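Local coordinates for 5-ketofructose reductase (Gluconobacter sp., PDB 7COK), which reduces 5-ketofructose, most likely to fructose with a nicotinamide cofactor, and belongs to the shikimate dehydrogenase family, at residues D108-L113 with A140-L145; I195-I200 with A223-N228; P209-G214 with T232-D237; M251-G256 with V272-L277. One frame throughout, in Å; residues are numbered along the deposited sequence.

Interaction 1. Residues D108-L113 with A140-L145; sequences DGKGFL and AVELAL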
loop_
_atom_site.group_PDB
_atom_site.type_symbol
_atom_site.label_atom_id
_atom_site.label_comp_id
_atom_site.label_asym_id
_atom_site.label_seq_id
_atom_site.Cartn_x
_atom_site.Cartn_y
_atom_site.Cartn_z
ATOM N N ASP A 108 -19.950 3.596 -11.005
ATOM C CA ASP A 108 -20.882 4.303 -10.118
ATOM C C ASP A 108 -22.351 4.020 -10.423
ATOM O O ASP A 108 -23.214 4.232 -9.569
ATOM C CB ASP A 108 -20.645 5.815 -10.145
ATOM C CG ASP A 108 -19.413 6.230 -9.367
ATOM O OD1 ASP A 108 -18.930 5.442 -8.532
ATOM O OD2 ASP A 108 -18.935 7.367 -9.561
ATOM N N GLY A 109 -22.639 3.538 -11.627
ATOM C CA GLY A 109 -23.983 3.093 -11.947
ATOM C C GLY A 109 -24.087 1.581 -12.003
ATOM O O GLY A 109 -25.195 1.057 -12.074
ATOM N N LYS A 110 -22.947 0.882 -11.960
ATOM C CA LYS A 110 -22.945 -0.586 -12.135
ATOM C C LYS A 110 -23.352 -1.338 -10.868
ATOM O O LYS A 110 -23.898 -2.433 -10.991
ATOM C CB LYS A 110 -21.563 -1.082 -12.597
ATOM C CG LYS A 110 -21.186 -0.655 -14.008
ATOM C CD LYS A 110 -19.898 -1.320 -14.495
ATOM C CE LYS A 110 -19.410 -0.775 -15.847
ATOM N NZ LYS A 110 -20.398 -0.914 -16.953
ATOM N N GLY A 111 -23.079 -0.779 -9.678
ATOM C CA GLY A 111 -23.530 -1.399 -8.423
ATOM C C GLY A 111 -25.044 -1.470 -8.423
ATOM O O GLY A 111 -25.624 -2.497 -8.106
ATOM N N PHE A 112 -25.679 -0.375 -8.812
ATOM C CA PHE A 112 -27.130 -0.323 -8.907
ATOM C C PHE A 112 -27.651 -1.331 -9.935
ATOM O O PHE A 112 -28.602 -2.068 -9.644
ATOM C CB PHE A 112 -27.624 1.094 -9.269
ATOM C CG PHE A 112 -29.006 1.090 -9.836
ATOM C CD1 PHE A 112 -30.110 0.899 -8.994
ATOM C CD2 PHE A 112 -29.211 1.150 -11.220
ATOM C CE1 PHE A 112 -31.402 0.841 -9.518
ATOM C CE2 PHE A 112 -30.486 1.066 -11.749
ATOM C CZ PHE A 112 -31.580 0.906 -10.910
ATOM N N LEU A 113 -27.062 -1.342 -11.129
ATOM C CA LEU A 113 -27.451 -2.273 -12.169
ATOM C C LEU A 113 -27.348 -3.729 -11.729
ATOM O O LEU A 113 -28.273 -4.501 -11.971
ATOM C CB LEU A 113 -26.717 -1.977 -13.474
ATOM C CG LEU A 113 -27.279 -2.568 -14.749
ATOM C CD1 LEU A 113 -28.596 -1.877 -15.113
ATOM C CD2 LEU A 113 -26.299 -2.459 -15.913
ATOM N N ALA A 140 -28.164 6.669 -14.992
ATOM C CA ALA A 140 -28.896 6.888 -16.248
ATOM C C ALA A 140 -28.151 6.282 -17.452
ATOM O O ALA A 140 -28.741 5.568 -18.258
ATOM C CB ALA A 140 -29.185 8.364 -16.452
ATOM N N VAL A 141 -26.836 6.510 -17.520
ATOM C CA VAL A 141 -26.049 5.943 -18.625
ATOM C C VAL A 141 -26.079 4.426 -18.586
ATOM O O VAL A 141 -26.290 3.806 -19.623
ATOM C CB VAL A 141 -24.609 6.488 -18.654
ATOM C CG1 VAL A 141 -23.722 5.722 -19.657
ATOM C CG2 VAL A 141 -24.637 7.964 -19.037
ATOM N N GLU A 142 -25.824 3.827 -17.417
ATOM C CA GLU A 142 -25.775 2.366 -17.341
ATOM C C GLU A 142 -27.118 1.718 -17.704
ATOM O O GLU A 142 -27.175 0.703 -18.401
ATOM C CB GLU A 142 -25.295 1.878 -15.976
ATOM C CG GLU A 142 -23.861 2.263 -15.603
ATOM C CD GLU A 142 -22.753 1.691 -16.481
ATOM O OE1 GLU A 142 -22.989 0.841 -17.360
ATOM O OE2 GLU A 142 -21.591 2.090 -16.283
ATOM N N LEU A 143 -28.206 2.319 -17.276
ATOM C CA LEU A 143 -29.531 1.823 -17.638
ATOM C C LEU A 143 -29.787 1.923 -19.139
ATOM O O LEU A 143 -30.315 0.981 -19.748
ATOM C CB LEU A 143 -30.593 2.615 -16.870
ATOM C CG LEU A 143 -30.916 2.213 -15.434
ATOM C CD1 LEU A 143 -31.609 3.388 -14.801
ATOM C CD2 LEU A 143 -31.844 1.012 -15.426
ATOM N N ALA A 144 -29.421 3.068 -19.726
ATOM C CA ALA A 144 -29.556 3.295 -21.157
ATOM C C ALA A 144 -28.744 2.292 -21.961
ATOM O O ALA A 144 -29.282 1.686 -22.877
ATOM C CB ALA A 144 -29.156 4.717 -21.502
ATOM N N LEU A 145 -27.467 2.087 -21.600
ATOM C CA LEU A 145 -26.625 1.071 -22.269
ATOM C C LEU A 145 -27.134 -0.351 -22.072
ATOM O O LEU A 145 -26.898 -1.229 -22.917
ATOM C CB LEU A 145 -25.151 1.195 -21.852
ATOM C CG LEU A 145 -24.446 2.507 -22.204
ATOM C CD1 LEU A 145 -23.029 2.433 -21.655
ATOM C CD2 LEU A 145 -24.473 2.835 -23.698
HETATM O O HOH W 1 -21.251 3.527 -14.004
#

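Interaction 2. Residues I195-I200 with A223-N228; sequences INATSI and ADVIPN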
loop_
_atom_site.group_PDB
_atom_site.type_symbol
_atom_site.label_atom_id
_atom_site.label_comp_id
_atom_site.label_asym_id
_atom_site.label_seq_id
_atom_site.Cartn_x
_atom_site.Cartn_y
_atom_site.Cartn_z
ATOM N N ILE A 195 -35.784 5.286 -8.592
ATOM C CA ILE A 195 -34.491 5.312 -7.943
ATOM C C ILE A 195 -34.267 6.649 -7.266
ATOM O O ILE A 195 -34.333 7.696 -7.929
ATOM C CB ILE A 195 -33.343 5.135 -8.974
ATOM C CG1 ILE A 195 -33.577 3.921 -9.888
ATOM C CG2 ILE A 195 -32.002 5.039 -8.253
ATOM C CD1 ILE A 195 -32.737 3.945 -11.142
ATOM N N ASN A 196 -33.992 6.636 -5.963
ATOM C CA ASN A 196 -33.521 7.839 -5.318
ATOM C C ASN A 196 -32.018 8.002 -5.481
ATOM O O ASN A 196 -31.252 7.196 -4.946
ATOM C CB ASN A 196 -33.837 7.846 -3.835
ATOM C CG ASN A 196 -33.223 9.041 -3.164
ATOM O OD1 ASN A 196 -33.482 10.164 -3.572
ATOM N ND2 ASN A 196 -32.311 8.808 -2.241
ATOM N N ALA A 197 -31.596 9.090 -6.131
ATOM C CA ALA A 197 -30.175 9.427 -6.241
ATOM C C ALA A 197 -29.838 10.716 -5.483
ATOM O O ALA A 197 -28.781 11.312 -5.687
ATOM C CB ALA A 197 -29.801 9.517 -7.711
ATOM N N THR A 198 -30.737 11.125 -4.597
ATOM C CA THR A 198 -30.489 12.289 -3.739
ATOM C C THR A 198 -29.798 11.846 -2.464
ATOM O O THR A 198 -29.690 10.645 -2.170
ATOM C CB THR A 198 -31.781 13.078 -3.368
ATOM O OG1 THR A 198 -32.523 12.361 -2.364
ATOM C CG2 THR A 198 -32.649 13.379 -4.619
ATOM N N SER A 199 -29.347 12.812 -1.682
ATOM C CA SER A 199 -28.868 12.505 -0.335
ATOM C C SER A 199 -29.939 12.706 0.731
ATOM O O SER A 199 -29.616 12.698 1.915
ATOM C CB SER A 199 -27.610 13.309 -0.006
ATOM O OG SER A 199 -26.540 12.927 -0.834
ATOM N N ILE A 200 -31.205 12.861 0.333
ATOM C CA ILE A 200 -32.280 13.021 1.332
ATOM C C ILE A 200 -32.571 11.683 2.016
ATOM O O ILE A 200 -33.084 10.746 1.400
ATOM C CB ILE A 200 -33.580 13.647 0.785
ATOM C CG1 ILE A 200 -33.302 14.974 0.056
ATOM C CG2 ILE A 200 -34.537 13.872 1.951
ATOM C CD1 ILE A 200 -34.430 15.471 -0.836
ATOM N N ALA A 223 -35.520 1.716 -5.551
ATOM C CA ALA A 223 -34.100 1.622 -5.174
ATOM C C ALA A 223 -33.632 2.942 -4.567
ATOM O O ALA A 223 -34.153 4.015 -4.903
ATOM C CB ALA A 223 -33.274 1.269 -6.390
ATOM N N ASP A 224 -32.629 2.856 -3.723
ATOM C CA ASP A 224 -32.054 4.021 -3.080
ATOM C C ASP A 224 -30.542 3.880 -3.044
ATOM O O ASP A 224 -30.014 2.881 -2.585
ATOM C CB ASP A 224 -32.600 4.141 -1.659
ATOM C CG ASP A 224 -32.408 5.516 -1.058
ATOM O OD1 ASP A 224 -31.546 6.316 -1.496
ATOM O OD2 ASP A 224 -33.151 5.829 -0.129
ATOM N N VAL A 225 -29.836 4.895 -3.542
ATOM C CA VAL A 225 -28.354 4.899 -3.515
ATOM C C VAL A 225 -27.742 5.116 -2.126
ATOM O O VAL A 225 -26.572 4.778 -1.896
ATOM C CB VAL A 225 -27.733 5.919 -4.511
ATOM C CG1 VAL A 225 -28.302 5.720 -5.914
ATOM C CG2 VAL A 225 -27.921 7.363 -4.037
ATOM N N ILE A 226 -28.521 5.691 -1.206
ATOM C CA ILE A 226 -28.029 5.933 0.154
ATOM C C ILE A 226 -27.628 4.617 0.851
ATOM O O ILE A 226 -28.427 3.704 0.925
ATOM C CB ILE A 226 -29.094 6.711 0.959
ATOM C CG1 ILE A 226 -29.213 8.158 0.428
ATOM C CG2 ILE A 226 -28.789 6.674 2.456
ATOM C CD1 ILE A 226 -30.471 8.883 0.875
ATOM N N PRO A 227 -26.374 4.507 1.320
ATOM C CA PRO A 227 -25.959 3.241 1.972
ATOM C C PRO A 227 -26.121 3.206 3.487
ATOM O O PRO A 227 -26.014 2.140 4.102
ATOM C CB PRO A 227 -24.481 3.139 1.606
ATOM C CG PRO A 227 -24.027 4.567 1.415
ATOM C CD PRO A 227 -25.227 5.405 1.055
ATOM N N ASN A 228 -26.395 4.370 4.077
ATOM C CA ASN A 228 -26.452 4.528 5.524
ATOM C C ASN A 228 -27.498 5.590 5.901
ATOM O O ASN A 228 -27.289 6.774 5.627
ATOM C CB ASN A 228 -25.051 4.884 6.057
ATOM C CG ASN A 228 -24.987 4.911 7.574
ATOM O OD1 ASN A 228 -25.793 4.263 8.242
ATOM N ND2 ASN A 228 -24.014 5.642 8.125
HETATM O O HOH W 2 -34.046 8.387 0.624
#

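Interaction 3. Residues P209-G214 with T232-D237; sequences PPVEMG and TRFLKD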
loop_
_atom_site.group_PDB
_atom_site.type_symbol
_atom_site.label_atom_id
_atom_site.label_comp_id
_atom_site.label_asym_id
_atom_site.label_seq_id
_atom_site.Cartn_x
_atom_site.Cartn_y
_atom_site.Cartn_z
ATOM N N PRO A 209 -37.086 11.770 0.335
ATOM C CA PRO A 209 -37.357 12.705 -0.763
ATOM C C PRO A 209 -38.863 12.869 -0.994
ATOM O O PRO A 209 -39.617 11.893 -0.779
ATOM C CB PRO A 209 -36.750 12.006 -1.985
ATOM C CG PRO A 209 -36.631 10.560 -1.614
ATOM C CD PRO A 209 -36.410 10.537 -0.132
ATOM N N PRO A 210 -39.309 14.081 -1.419
ATOM C CA PRO A 210 -40.746 14.352 -1.590
ATOM C C PRO A 210 -41.328 13.662 -2.818
ATOM O O PRO A 210 -41.255 14.168 -3.937
ATOM C CB PRO A 210 -40.827 15.882 -1.668
ATOM C CG PRO A 210 -39.475 16.316 -2.114
ATOM C CD PRO A 210 -38.494 15.301 -1.600
ATOM N N VAL A 211 -41.899 12.486 -2.566
ATOM C CA VAL A 211 -42.522 11.659 -3.598
ATOM C C VAL A 211 -43.915 11.336 -3.117
ATOM O O VAL A 211 -44.110 11.010 -1.934
ATOM C CB VAL A 211 -41.760 10.323 -3.763
ATOM C CG1 VAL A 211 -42.418 9.417 -4.796
ATOM C CG2 VAL A 211 -40.314 10.579 -4.143
ATOM N N GLU A 212 -44.883 11.423 -4.031
ATOM C CA GLU A 212 -46.224 10.938 -3.771
ATOM C C GLU A 212 -46.162 9.411 -3.816
ATOM O O GLU A 212 -46.165 8.778 -4.899
ATOM C CB GLU A 212 -47.204 11.489 -4.788
ATOM C CG GLU A 212 -48.621 11.012 -4.556
ATOM C CD GLU A 212 -49.568 11.594 -5.567
ATOM O OE1 GLU A 212 -49.359 11.333 -6.764
ATOM O OE2 GLU A 212 -50.515 12.310 -5.165
ATOM N N MET A 213 -46.079 8.818 -2.629
ATOM C CA MET A 213 -45.819 7.390 -2.541
ATOM C C MET A 213 -47.007 6.602 -3.087
ATOM O O MET A 213 -46.830 5.514 -3.612
ATOM C CB MET A 213 -45.447 6.973 -1.114
ATOM C CG MET A 213 -44.092 7.508 -0.610
ATOM S SD MET A 213 -42.651 7.127 -1.651
ATOM C CE MET A 213 -42.293 5.476 -1.043
ATOM N N GLY A 214 -48.204 7.195 -3.046
ATOM C CA GLY A 214 -49.394 6.550 -3.630
ATOM C C GLY A 214 -49.397 6.431 -5.153
ATOM O O GLY A 214 -50.289 5.799 -5.732
ATOM N N THR A 232 -33.623 3.095 4.391
ATOM C CA THR A 232 -34.051 4.487 4.492
ATOM C C THR A 232 -35.567 4.552 4.706
ATOM O O THR A 232 -36.281 3.563 4.449
ATOM C CB THR A 232 -33.694 5.263 3.203
ATOM O OG1 THR A 232 -34.284 4.620 2.057
ATOM C CG2 THR A 232 -32.178 5.331 3.030
ATOM N N ARG A 233 -36.052 5.697 5.188
ATOM C CA ARG A 233 -37.500 5.941 5.271
ATOM C C ARG A 233 -38.200 5.665 3.934
ATOM O O ARG A 233 -39.227 5.004 3.900
ATOM C CB ARG A 233 -37.784 7.361 5.768
ATOM C CG ARG A 233 -39.246 7.747 5.815
ATOM C CD ARG A 233 -39.429 9.166 6.328
ATOM N NE ARG A 233 -40.780 9.662 6.058
ATOM C CZ ARG A 233 -41.106 10.943 5.874
ATOM N NH1 ARG A 233 -40.184 11.900 5.929
ATOM N NH2 ARG A 233 -42.370 11.272 5.635
ATOM N N PHE A 234 -37.638 6.199 2.851
ATOM C CA PHE A 234 -38.097 5.979 1.491
ATOM C C PHE A 234 -38.279 4.496 1.180
ATOM O O PHE A 234 -39.361 4.091 0.767
ATOM C CB PHE A 234 -37.102 6.664 0.549
ATOM C CG PHE A 234 -37.397 6.496 -0.901
ATOM C CD1 PHE A 234 -38.556 7.039 -1.468
ATOM C CD2 PHE A 234 -36.485 5.846 -1.724
ATOM C CE1 PHE A 234 -38.801 6.902 -2.826
ATOM C CE2 PHE A 234 -36.726 5.699 -3.090
ATOM C CZ PHE A 234 -37.891 6.248 -3.643
ATOM N N LEU A 235 -37.237 3.682 1.410
ATOM C CA LEU A 235 -37.381 2.235 1.194
ATOM C C LEU A 235 -38.351 1.539 2.134
ATOM O O LEU A 235 -39.065 0.625 1.697
ATOM C CB LEU A 235 -36.024 1.545 1.214
ATOM C CG LEU A 235 -35.092 1.929 0.046
ATOM C CD1 LEU A 235 -33.888 1.010 0.131
ATOM C CD2 LEU A 235 -35.698 1.887 -1.356
ATOM N N LYS A 236 -38.394 1.982 3.390
ATOM C CA LYS A 236 -39.323 1.383 4.365
ATOM C C LYS A 236 -40.763 1.659 3.985
ATOM O O LYS A 236 -41.603 0.746 4.037
ATOM C CB LYS A 236 -39.030 1.857 5.783
ATOM C CG LYS A 236 -37.768 1.245 6.358
ATOM C CD LYS A 236 -37.410 1.876 7.686
ATOM C CE LYS A 236 -36.428 0.986 8.423
ATOM N NZ LYS A 236 -36.164 1.499 9.790
ATOM N N ASP A 237 -41.029 2.893 3.550
ATOM C CA ASP A 237 -42.344 3.281 3.030
ATOM C C ASP A 237 -42.729 2.471 1.792
ATOM O O ASP A 237 -43.852 1.977 1.706
ATOM C CB ASP A 237 -42.410 4.787 2.726
ATOM C CG ASP A 237 -42.268 5.662 3.972
ATOM O OD1 ASP A 237 -42.542 5.200 5.100
ATOM O OD2 ASP A 237 -41.871 6.836 3.809
#

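Interaction 4. Residues M251-G256 with V272-L277; sequences MLVNQG and VMAQTL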
loop_
_atom_site.group_PDB
_atom_site.type_symbol
_atom_site.label_atom_id
_atom_site.label_comp_id
_atom_site.label_asym_id
_atom_site.label_seq_id
_atom_site.Cartn_x
_atom_site.Cartn_y
_atom_site.Cartn_z
ATOM N N MET A 251 -25.618 -1.917 -3.088
ATOM C CA MET A 251 -25.072 -1.348 -4.326
ATOM C C MET A 251 -23.583 -1.044 -4.186
ATOM O O MET A 251 -22.788 -1.315 -5.098
ATOM C CB MET A 251 -25.829 -0.079 -4.710
ATOM C CG MET A 251 -27.276 -0.283 -5.055
ATOM S SD MET A 251 -27.978 1.306 -5.542
ATOM C CE MET A 251 -29.716 1.006 -5.202
ATOM N N LEU A 252 -23.200 -0.485 -3.042
ATOM C CA LEU A 252 -21.793 -0.280 -2.738
ATOM C C LEU A 252 -21.019 -1.599 -2.733
ATOM O O LEU A 252 -19.923 -1.679 -3.288
ATOM C CB LEU A 252 -21.657 0.412 -1.387
ATOM C CG LEU A 252 -21.508 1.919 -1.273
ATOM C CD1 LEU A 252 -21.164 2.214 0.176
ATOM C CD2 LEU A 252 -20.447 2.480 -2.210
ATOM N N VAL A 253 -21.590 -2.635 -2.124
ATOM C CA VAL A 253 -20.958 -3.945 -2.140
ATOM C C VAL A 253 -20.763 -4.429 -3.572
ATOM O O VAL A 253 -19.662 -4.856 -3.945
ATOM C CB VAL A 253 -21.751 -4.939 -1.275
ATOM C CG1 VAL A 253 -21.236 -6.364 -1.456
ATOM C CG2 VAL A 253 -21.649 -4.533 0.186
ATOM N N ASN A 254 -21.813 -4.322 -4.379
ATOM C CA ASN A 254 -21.714 -4.722 -5.788
ATOM C C ASN A 254 -20.651 -3.972 -6.555
ATOM O O ASN A 254 -19.983 -4.544 -7.408
ATOM C CB ASN A 254 -23.064 -4.626 -6.502
ATOM C CG ASN A 254 -24.014 -5.726 -6.083
ATOM O OD1 ASN A 254 -23.577 -6.839 -5.753
ATOM N ND2 ASN A 254 -25.316 -5.444 -6.110
ATOM N N GLN A 255 -20.510 -2.685 -6.263
ATOM C CA GLN A 255 -19.506 -1.860 -6.923
ATOM C C GLN A 255 -18.092 -2.356 -6.583
ATOM O O GLN A 255 -17.213 -2.438 -7.450
ATOM C CB GLN A 255 -19.664 -0.430 -6.455
ATOM C CG GLN A 255 -18.759 0.534 -7.167
ATOM C CD GLN A 255 -19.276 1.957 -7.100
ATOM O OE1 GLN A 255 -18.811 2.795 -7.853
ATOM N NE2 GLN A 255 -20.257 2.230 -6.211
ATOM N N GLY A 256 -17.886 -2.702 -5.319
ATOM C CA GLY A 256 -16.601 -3.290 -4.891
ATOM C C GLY A 256 -16.343 -4.630 -5.533
ATOM O O GLY A 256 -15.198 -4.931 -5.898
ATOM N N VAL A 272 -19.874 -10.976 3.387
ATOM C CA VAL A 272 -18.909 -10.450 4.345
ATOM C C VAL A 272 -18.591 -8.977 4.090
ATOM O O VAL A 272 -18.382 -8.214 5.053
ATOM C CB VAL A 272 -17.633 -11.310 4.460
ATOM C CG1 VAL A 272 -16.829 -10.969 5.707
ATOM C CG2 VAL A 272 -18.009 -12.758 4.582
ATOM N N MET A 273 -18.649 -8.573 2.820
ATOM C CA MET A 273 -18.445 -7.178 2.490
ATOM C C MET A 273 -19.582 -6.328 3.074
ATOM O O MET A 273 -19.340 -5.296 3.717
ATOM C CB MET A 273 -18.338 -7.014 0.982
ATOM C CG MET A 273 -17.054 -7.650 0.474
ATOM S SD MET A 273 -16.993 -7.721 -1.315
ATOM C CE MET A 273 -16.551 -6.021 -1.677
ATOM N N ALA A 274 -20.811 -6.808 2.900
ATOM C CA ALA A 274 -21.999 -6.142 3.418
ATOM C C ALA A 274 -21.996 -6.055 4.925
ATOM O O ALA A 274 -22.235 -4.987 5.485
ATOM C CB ALA A 274 -23.244 -6.854 2.949
ATOM N N GLN A 275 -21.694 -7.176 5.584
ATOM C CA GLN A 275 -21.652 -7.185 7.043
ATOM C C GLN A 275 -20.599 -6.228 7.585
ATOM O O GLN A 275 -20.848 -5.543 8.580
ATOM C CB GLN A 275 -21.489 -8.603 7.618
ATOM C CG GLN A 275 -21.750 -8.697 9.143
ATOM C CD GLN A 275 -23.085 -8.088 9.603
ATOM O OE1 GLN A 275 -24.084 -8.120 8.894
ATOM N NE2 GLN A 275 -23.094 -7.512 10.802
ATOM N N THR A 276 -19.464 -6.112 6.881
ATOM C CA THR A 276 -18.417 -5.153 7.251
ATOM C C THR A 276 -18.940 -3.694 7.242
ATOM O O THR A 276 -18.695 -2.928 8.190
ATOM C CB THR A 276 -17.211 -5.318 6.312
ATOM O OG1 THR A 276 -16.694 -6.644 6.464
ATOM C CG2 THR A 276 -16.097 -4.316 6.608
ATOM N N LEU A 277 -19.661 -3.321 6.182
ATOM C CA LEU A 277 -20.293 -2.002 6.110
ATOM C C LEU A 277 -21.394 -1.826 7.166
ATOM O O LEU A 277 -21.472 -0.773 7.802
ATOM C CB LEU A 277 -20.850 -1.757 4.705
ATOM C CG LEU A 277 -19.914 -1.536 3.519
ATOM C CD1 LEU A 277 -20.792 -1.223 2.312
ATOM C CD2 LEU A 277 -18.943 -0.391 3.774
#

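Interaction 1. Residues D108-L113 with A140-L145
Glu142 folds over Gly109 and meets Lys110, and through it the helix that follows the first strand of the Rossmann-type parallel sheet is fastened to the start of helix 110-117. The glutamate chain turns at chi2 (-64°), which lays its CG 3.7 Å from the Gly109 C and sends the carboxylate across to the lysine. Glycine suits position 109 because a beta carbon would run into that CG. Lys110 stays extended as far as CE and bends only at chi4 (-58°), which swings NZ inward. NZ then lies 3.2 Å from Glu142 OE1, approaching from above the carboxylate plane, and makes a weak second bond to OE2. Water 1 is held by both segments, accepting from Gly109 N and lying 2.7 Å from Glu142 OE2. Ser85 adds a further hydrogen bond to OE2, so the buried carboxylate has several polar partners. With an alanine here, the Lys110 ammonium would probably lose its mate, water 1 and Ser85 would each lose a partner, and a gap would open against Gly109. Beyond the polar group lies an apolar seam of large hydrocarbon side chains. The Phe112 ring presents its edge, with CE2 3.9 Å from Leu143 CD2, which lies in the plane of the ring. That same methyl also packs 4.4 Å from Leu113 CD1.

Interaction 2. Residues I195-I200 with A223-N228
Neighbouring parallel strands of the Rossmann-type sheet, 193-196 and 221-224, run side by side here and end in loops that Asn196 and Asp224 tie together. The strand pairing is regular: Asn196 N gives a bond of 2.8 Å to Ala223 O, and Val225 N returns one of 3.0 Å to Asn196 O. The side chains of Asn196 and Asp224 leave one face of the sheet together, pointing the same way with their flat groups almost perpendicular (87°). A chi1 of 175° turns the Asn196 amide away from its own N and carries ND2 to within 2.7 Å of Asp224 OD1. The oxygen lies in the amide plane, yet the donor stands above the carboxylate plane. Ile226 N reaches the same oxygen from its other face at 3.1 Å, making an Asx turn. Asn196 OD1 forms a second Asx turn, taking Thr198 N as well as Thr198 OG1, the hydroxyl in the carbonyl plane on a lone pair at 2.7 Å. Ile226 CD1 lies 3.3 Å from Ile200 O. Water 2 bridges Asp224 OD2 and Ile200 O; Asp224 OD2 also hydrogen-bonds to Thr232 OG1. An amide suits position 196 because it donates and accepts at once, and a carboxylate suits position 224, where only acceptors are used. Together they fix both loops at the C-terminal ends of the parallel strands, where Rossmann folds commonly bind their cofactor.

Interaction 3. Residues P209-G214 with T232-D237
A Met-aromatic contact joins Met213 to Phe234: the sulfur SD lies 5.1 Å from the centroid of the Phe234 ring and 69° off its normal, an oblique approach. The methionine chain bends twice, at chi2 (-55°) and again at chi3, and so curls its end over the helix instead of running past it. Its methyl CE comes to rest 3.7 Å from Phe234 O and 3.8 Å from Asp237 CB, while SD packs 4.0 Å from Phe234 CE1. A flexible, polarisable thioether fits this place, where one chain must touch both a ring and a turn of helix. The Phe234 ring is thrown toward the loop by a chi1 of 178°. Pro209 lies over one of its faces, CG 4.0 Å above the plane and offset toward the rim. Val211 adds the branch CG2, obliquely, 4.2 Å from Phe234 CE1. A serine at Phe234 would probably leave the Pro209 ring and the Met213 sulfur without their aromatic partner and open a gap between loop and helix. Thr232 is the N-cap of this helix, its OG1 accepting from Leu235 N at 3.2 Å. Helix 233-240 is the connecting helix of a beta-alpha-beta crossover between strands 221-224 and 245-246, and Phe234 also touches Leu194 and Asn196 of strand 193-196 and Val222 and Asp224 of strand 221-224.

Interaction 4. Residues M251-G256 with V272-L277
At Val253 a chi1 of 171° spreads the two methyls over Met273 and Ala274, while Met273 bends at chi3 (78°) so that its methyl curls back toward the helix opposite. These residues pack helix 248-264 against helix 270-281, two successive helices within the C-terminal region characteristic of shikimate dehydrogenases. The short helical segments approach to 9.4 Å between axes and run at 130° to each other, closer to antiparallel than to parallel. Their backbones come nearest at Val253 and Ala274, where the CA atoms are 6.1 Å apart. Alanine suits this point because it has little to put between the helices: Val253 CG2 lies 3.6 Å from Ala274 CA, almost on the backbone. The other branch, Val253 CG1, rests 3.8 Å from Met273 CB. Nearly one helical turn beyond Ala274, Leu277 reaches across at about a right angle to Leu252, and its CD1 sits 4.0 Å from Val253 CG2 and 4.1 Å from Leu252 CD1. All these branches are hydrocarbon, so the helices are held by close fit and by removal of apolar surface from water. Met273 and Leu277 also touch Met26 of helix 23-34, while Met251 packs on Phe112 and on Ser115 of helix 110-117. Gly256 completes the fit, since a beta carbon there would crowd the Met273 methyl; as built, Met273 CE lies 4.1 Å from Gly256 C.

Overall arrangement
Along the chain, interaction 1 closes first, joining helix 110-117 to helix 134-145 and closing the loop that contains strand 126-130. Interaction 2 then pairs strands 193-196 and 221-224. Interaction 3 crosses it, since its loop 209-214 leaves between those strands and its partner, the start of helix 233-240, follows the second. The two touch: Thr232 OG1 makes a probable hydrogen bond to Asp224 OD2. Interaction 4 comes last, bringing the final two helices together. Phe112 packs on Ile195 and Ala223 of interaction 2 and on Met251 of interaction 4, and Met251 itself packs on Ala223, so interactions 1, 2 and 4 meet. Interactions 3 and 4 do not touch, their centres about 24 Å apart.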